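Local coordinates for diacylglycerol lipase (Aspergillus oryzae, PDB 5XK2), which probably hydrolyses the ester bonds of mono- and diacylglycerols as a class 3 lipase of the alpha/beta-hydrolase fold, here in its closed conformation, at residues Y178-E190 against K210-S222. Numbering follows the deposited sequence.
Sequences YAAPRVANKPLAE and KLPLLTMGYVHIS
Ala180 O meets the edge of the His220 ring, 3.4 Å from CE1. Pro181 rests its CA and CB on Leu211 O. Arg182 carries the contact. Its backbone N donates to Leu211 O (2.9 Å), and its side chain, extended from CG to NE (chi2 -174°, chi3 178°), runs in between the two arms of 210-222. CG sits 3.4 Å from the centroid of the His220 ring, almost over its centre, in a CH-pi contact; His220 NE2 is hydrogen-bonded to Pro209 O, which helps fix the ring. Leu214 CD2 lies against one guanidinium face, off-centre, with His220 NE2 over the opposite face, while NH1 donates to Pro212 O close to the guanidinium plane (2.8 Å, 154° at the hydrogen). Val183 N and Val219 O are joined through a water. Ala184 O accepts a nearly straight bond from Val219 N (2.9 Å). Asn185, the N-cap of helix 186-195, lays its CA against Gly217 O, while OD1 accepts from Leu188 N and Lys115 N; a second water links Lys186 N to Gly217 O. One turn into the helix, Ala189 CB presses tightly on Val219 CG2 (3.3 Å). The loop before strand 224-227 thereby meets the start of the beta-alpha-beta crossover from strand 173-178 through helix 186-195. Neither segment brings the guanidinium a carboxylate, so its charge is probably offset in part by Pro212 O; Arg182 O, with Pro212 CD 3.3 Å away, is buried without a partner, the polar cost of this packing.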
loop_
_atom_site.group_PDB
_atom_site.type_symbol
_atom_site.label_atom_id
_atom_site.label_comp_id
_atom_site.label_asym_id
_atom_site.label_seq_id
_atom_site.Cartn_x
_atom_site.Cartn_y
_atom_site.Cartn_z
ATOM N N TYR A 178 -18.016 0.583 -5.038
ATOM C CA TYR A 178 -17.107 -0.027 -6.012
ATOM C C TYR A 178 -15.872 -0.515 -5.286
ATOM O O TYR A 178 -15.186 0.281 -4.675
ATOM C CB TYR A 178 -16.722 0.994 -7.090
ATOM C CG TYR A 178 -17.892 1.488 -7.912
ATOM C CD1 TYR A 178 -18.292 0.797 -9.061
ATOM C CD2 TYR A 178 -18.592 2.647 -7.550
ATOM C CE1 TYR A 178 -19.377 1.235 -9.830
ATOM C CE2 TYR A 178 -19.662 3.100 -8.315
ATOM C CZ TYR A 178 -20.054 2.387 -9.447
ATOM O OH TYR A 178 -21.121 2.850 -10.196
ATOM N N ALA A 179 -15.593 -1.817 -5.352
ATOM C CA ALA A 179 -14.356 -2.377 -4.788
ATOM C C ALA A 179 -14.324 -2.289 -3.270
ATOM O O ALA A 179 -13.273 -2.092 -2.677
ATOM C CB ALA A 179 -13.106 -1.663 -5.368
ATOM N N ALA A 180 -15.479 -2.449 -2.637
ATOM C CA ALA A 180 -15.564 -2.262 -1.196
ATOM C C ALA A 180 -15.000 -3.433 -0.410
ATOM O O ALA A 180 -15.304 -4.597 -0.707
ATOM C CB ALA A 180 -17.028 -2.050 -0.780
ATOM N N PRO A 181 -14.226 -3.126 0.626
ATOM C CA PRO A 181 -13.990 -4.051 1.741
ATOM C C PRO A 181 -15.302 -4.480 2.398
ATOM O O PRO A 181 -16.309 -3.791 2.263
ATOM C CB PRO A 181 -13.185 -3.215 2.741
ATOM C CG PRO A 181 -12.593 -2.080 1.943
ATOM C CD PRO A 181 -13.562 -1.818 0.808
ATOM N N ARG A 182 -15.270 -5.584 3.142
ATOM C CA ARG A 182 -16.381 -5.925 4.045
ATOM C C ARG A 182 -16.496 -4.880 5.165
ATOM O O ARG A 182 -15.478 -4.283 5.567
ATOM C CB ARG A 182 -16.172 -7.304 4.653
ATOM C CG ARG A 182 -16.165 -8.416 3.625
ATOM C CD ARG A 182 -16.098 -9.778 4.296
ATOM N NE ARG A 182 -16.130 -10.851 3.292
ATOM C CZ ARG A 182 -15.065 -11.510 2.849
ATOM N NH1 ARG A 182 -13.845 -11.234 3.320
ATOM N NH2 ARG A 182 -15.223 -12.471 1.928
ATOM N N VAL A 183 -17.733 -4.552 5.542
ATOM C CA VAL A 183 -17.984 -3.669 6.684
ATOM C C VAL A 183 -18.781 -4.228 7.848
ATOM O O VAL A 183 -18.875 -3.586 8.884
ATOM C CB VAL A 183 -18.679 -2.392 6.216
ATOM C CG1 VAL A 183 -17.796 -1.703 5.170
ATOM C CG2 VAL A 183 -20.058 -2.697 5.609
ATOM N N ALA A 184 -19.369 -5.403 7.676
ATOM C CA ALA A 184 -20.477 -5.824 8.528
ATOM C C ALA A 184 -20.329 -7.259 9.005
ATOM O O ALA A 184 -19.784 -8.096 8.300
ATOM C CB ALA A 184 -21.809 -5.675 7.760
ATOM N N ASN A 185 -20.845 -7.555 10.194
ATOM C CA ASN A 185 -20.999 -8.956 10.592
ATOM C C ASN A 185 -22.248 -9.529 9.923
ATOM O O ASN A 185 -22.898 -8.831 9.131
ATOM C CB ASN A 185 -21.031 -9.107 12.129
ATOM C CG ASN A 185 -22.307 -8.568 12.784
ATOM O OD1 ASN A 185 -23.112 -7.856 12.183
ATOM N ND2 ASN A 185 -22.478 -8.904 14.072
ATOM N N LYS A 186 -22.590 -10.790 10.182
ATOM C CA LYS A 186 -23.678 -11.374 9.388
ATOM C C LYS A 186 -25.032 -10.671 9.622
ATOM O O LYS A 186 -25.704 -10.331 8.652
ATOM C CB LYS A 186 -23.806 -12.904 9.622
ATOM C CG LYS A 186 -24.548 -13.600 8.463
ATOM C CD LYS A 186 -24.459 -15.135 8.531
ATOM C CE LYS A 186 -24.849 -15.766 7.192
ATOM N NZ LYS A 186 -24.545 -17.230 7.143
ATOM N N PRO A 187 -25.444 -10.438 10.893
ATOM C CA PRO A 187 -26.732 -9.745 11.079
ATOM C C PRO A 187 -26.782 -8.377 10.391
ATOM O O PRO A 187 -27.803 -8.046 9.778
ATOM C CB PRO A 187 -26.827 -9.583 12.611
ATOM C CG PRO A 187 -26.014 -10.691 13.144
ATOM C CD PRO A 187 -24.880 -10.892 12.181
ATOM N N LEU A 188 -25.696 -7.615 10.446
ATOM C CA LEU A 188 -25.708 -6.302 9.790
ATOM C C LEU A 188 -25.715 -6.446 8.273
ATOM O O LEU A 188 -26.396 -5.696 7.570
ATOM C CB LEU A 188 -24.519 -5.453 10.236
ATOM C CG LEU A 188 -24.446 -4.069 9.584
ATOM C CD1 LEU A 188 -25.757 -3.293 9.807
ATOM C CD2 LEU A 188 -23.241 -3.248 10.112
ATOM N N ALA A 189 -24.961 -7.407 7.752
ATOM C CA ALA A 189 -24.976 -7.584 6.298
ATOM C C ALA A 189 -26.357 -8.000 5.812
ATOM O O ALA A 189 -26.798 -7.536 4.771
ATOM C CB ALA A 189 -23.940 -8.599 5.861
ATOM N N GLU A 190 -27.060 -8.843 6.576
ATOM C CA GLU A 190 -28.426 -9.220 6.185
ATOM C C GLU A 190 -29.367 -8.021 6.249
ATOM O O GLU A 190 -30.208 -7.825 5.373
ATOM C CB GLU A 190 -28.966 -10.360 7.076
ATOM C CG GLU A 190 -28.095 -11.624 6.976
ATOM C CD GLU A 190 -28.595 -12.778 7.839
ATOM O OE1 GLU A 190 -29.750 -12.719 8.314
ATOM O OE2 GLU A 190 -27.812 -13.735 8.027
ATOM N N LYS A 210 -11.646 -8.871 -0.209
ATOM C CA LYS A 210 -11.484 -10.051 0.630
ATOM C C LYS A 210 -11.134 -9.722 2.077
ATOM O O LYS A 210 -10.903 -10.633 2.877
ATOM C CB LYS A 210 -10.405 -10.964 0.052
ATOM C CG LYS A 210 -10.761 -11.473 -1.303
ATOM C CD LYS A 210 -9.620 -12.292 -1.878
ATOM C CE LYS A 210 -9.737 -12.346 -3.349
ATOM N NZ LYS A 210 -8.662 -13.193 -3.906
ATOM N N LEU A 211 -11.073 -8.432 2.394
ATOM C CA LEU A 211 -10.724 -7.968 3.740
ATOM C C LEU A 211 -11.820 -7.086 4.311
ATOM O O LEU A 211 -12.512 -6.395 3.570
ATOM C CB LEU A 211 -9.412 -7.186 3.724
ATOM C CG LEU A 211 -8.177 -7.987 3.317
ATOM C CD1 LEU A 211 -6.995 -7.046 3.261
ATOM C CD2 LEU A 211 -7.939 -9.131 4.295
ATOM N N PRO A 212 -12.026 -7.128 5.636
ATOM C CA PRO A 212 -11.467 -8.081 6.598
ATOM C C PRO A 212 -11.941 -9.498 6.310
ATOM O O PRO A 212 -12.878 -9.714 5.510
ATOM C CB PRO A 212 -12.023 -7.593 7.953
ATOM C CG PRO A 212 -12.476 -6.209 7.719
ATOM C CD PRO A 212 -12.887 -6.121 6.281
ATOM N N LEU A 213 -11.283 -10.457 6.947
ATOM C CA LEU A 213 -11.530 -11.871 6.695
ATOM C C LEU A 213 -12.874 -12.367 7.200
ATOM O O LEU A 213 -13.439 -11.847 8.179
ATOM C CB LEU A 213 -10.441 -12.720 7.346
ATOM C CG LEU A 213 -8.991 -12.458 6.949
ATOM C CD1 LEU A 213 -8.091 -13.434 7.690
ATOM C CD2 LEU A 213 -8.837 -12.634 5.461
ATOM N N LEU A 214 -13.364 -13.412 6.546
ATOM C CA LEU A 214 -14.500 -14.161 7.050
ATOM C C LEU A 214 -14.245 -14.639 8.477
ATOM O O LEU A 214 -15.155 -14.640 9.307
ATOM C CB LEU A 214 -14.786 -15.369 6.149
ATOM C CG LEU A 214 -15.166 -14.987 4.725
ATOM C CD1 LEU A 214 -15.113 -16.202 3.800
ATOM C CD2 LEU A 214 -16.553 -14.347 4.733
ATOM N N THR A 215 -13.012 -15.063 8.752
ATOM C CA THR A 215 -12.673 -15.601 10.072
ATOM C C THR A 215 -12.629 -14.511 11.149
ATOM O O THR A 215 -12.584 -14.803 12.345
ATOM C CB THR A 215 -11.309 -16.344 10.044
ATOM O OG1 THR A 215 -10.320 -15.507 9.436
ATOM C CG2 THR A 215 -11.419 -17.632 9.248
ATOM N N MET A 216 -12.664 -13.249 10.723
ATOM C CA MET A 216 -12.733 -12.127 11.648
ATOM C C MET A 216 -14.186 -11.725 11.955
ATOM O O MET A 216 -14.439 -10.716 12.627
ATOM C CB MET A 216 -11.955 -10.937 11.082
ATOM C CG MET A 216 -10.458 -11.168 11.009
ATOM S SD MET A 216 -9.701 -9.866 10.027
ATOM C CE MET A 216 -7.957 -10.232 10.236
ATOM N N GLY A 217 -15.135 -12.499 11.436
ATOM C CA GLY A 217 -16.545 -12.269 11.720
ATOM C C GLY A 217 -17.258 -11.316 10.779
ATOM O O GLY A 217 -18.298 -10.754 11.124
ATOM N N TYR A 218 -16.700 -11.121 9.589
ATOM C CA TYR A 218 -17.320 -10.240 8.608
ATOM C C TYR A 218 -17.877 -11.026 7.439
ATOM O O TYR A 218 -17.354 -12.089 7.082
ATOM C CB TYR A 218 -16.310 -9.229 8.071
ATOM C CG TYR A 218 -15.854 -8.222 9.092
ATOM C CD1 TYR A 218 -16.539 -7.030 9.251
ATOM C CD2 TYR A 218 -14.735 -8.456 9.878
ATOM C CE1 TYR A 218 -16.123 -6.082 10.184
ATOM C CE2 TYR A 218 -14.302 -7.513 10.814
ATOM C CZ TYR A 218 -15.005 -6.330 10.946
ATOM O OH TYR A 218 -14.596 -5.382 11.850
ATOM N N VAL A 219 -18.947 -10.508 6.851
ATOM C CA VAL A 219 -19.467 -11.055 5.609
ATOM C C VAL A 219 -19.743 -9.880 4.678
ATOM O O VAL A 219 -19.493 -8.743 5.048
ATOM C CB VAL A 219 -20.730 -11.908 5.843
ATOM C CG1 VAL A 219 -20.399 -13.075 6.754
ATOM C CG2 VAL A 219 -21.803 -11.079 6.439
ATOM N N HIS A 220 -20.221 -10.140 3.462
ATOM C CA HIS A 220 -20.499 -9.041 2.526
ATOM C C HIS A 220 -21.986 -8.782 2.389
ATOM O O HIS A 220 -22.815 -9.693 2.516
ATOM C CB HIS A 220 -19.953 -9.349 1.114
ATOM C CG HIS A 220 -18.604 -8.781 0.817
ATOM N ND1 HIS A 220 -18.343 -7.424 0.852
ATOM C CD2 HIS A 220 -17.459 -9.373 0.394
ATOM C CE1 HIS A 220 -17.089 -7.210 0.504
ATOM N NE2 HIS A 220 -16.528 -8.376 0.207
ATOM N N ILE A 221 -22.321 -7.526 2.108
ATOM C CA ILE A 221 -23.618 -7.167 1.581
ATOM C C ILE A 221 -23.831 -7.887 0.256
ATOM O O ILE A 221 -22.898 -8.030 -0.539
ATOM C CB ILE A 221 -23.703 -5.640 1.379
ATOM C CG1 ILE A 221 -23.575 -4.947 2.734
ATOM C CG2 ILE A 221 -24.978 -5.234 0.648
ATOM C CD1 ILE A 221 -23.044 -3.497 2.619
ATOM N N SER A 222 -25.053 -8.357 0.032
ATOM C CA SER A 222 -25.413 -9.056 -1.191
ATOM C C SER A 222 -26.392 -8.191 -2.006
ATOM O O SER A 222 -27.145 -7.404 -1.437
ATOM C CB SER A 222 -26.032 -10.418 -0.816
ATOM O OG SER A 222 -26.665 -11.022 -1.928
HETATM O O HOH W 1 -19.980 -6.162 4.782
HETATM O O HOH W 2 -20.949 -12.524 11.676
#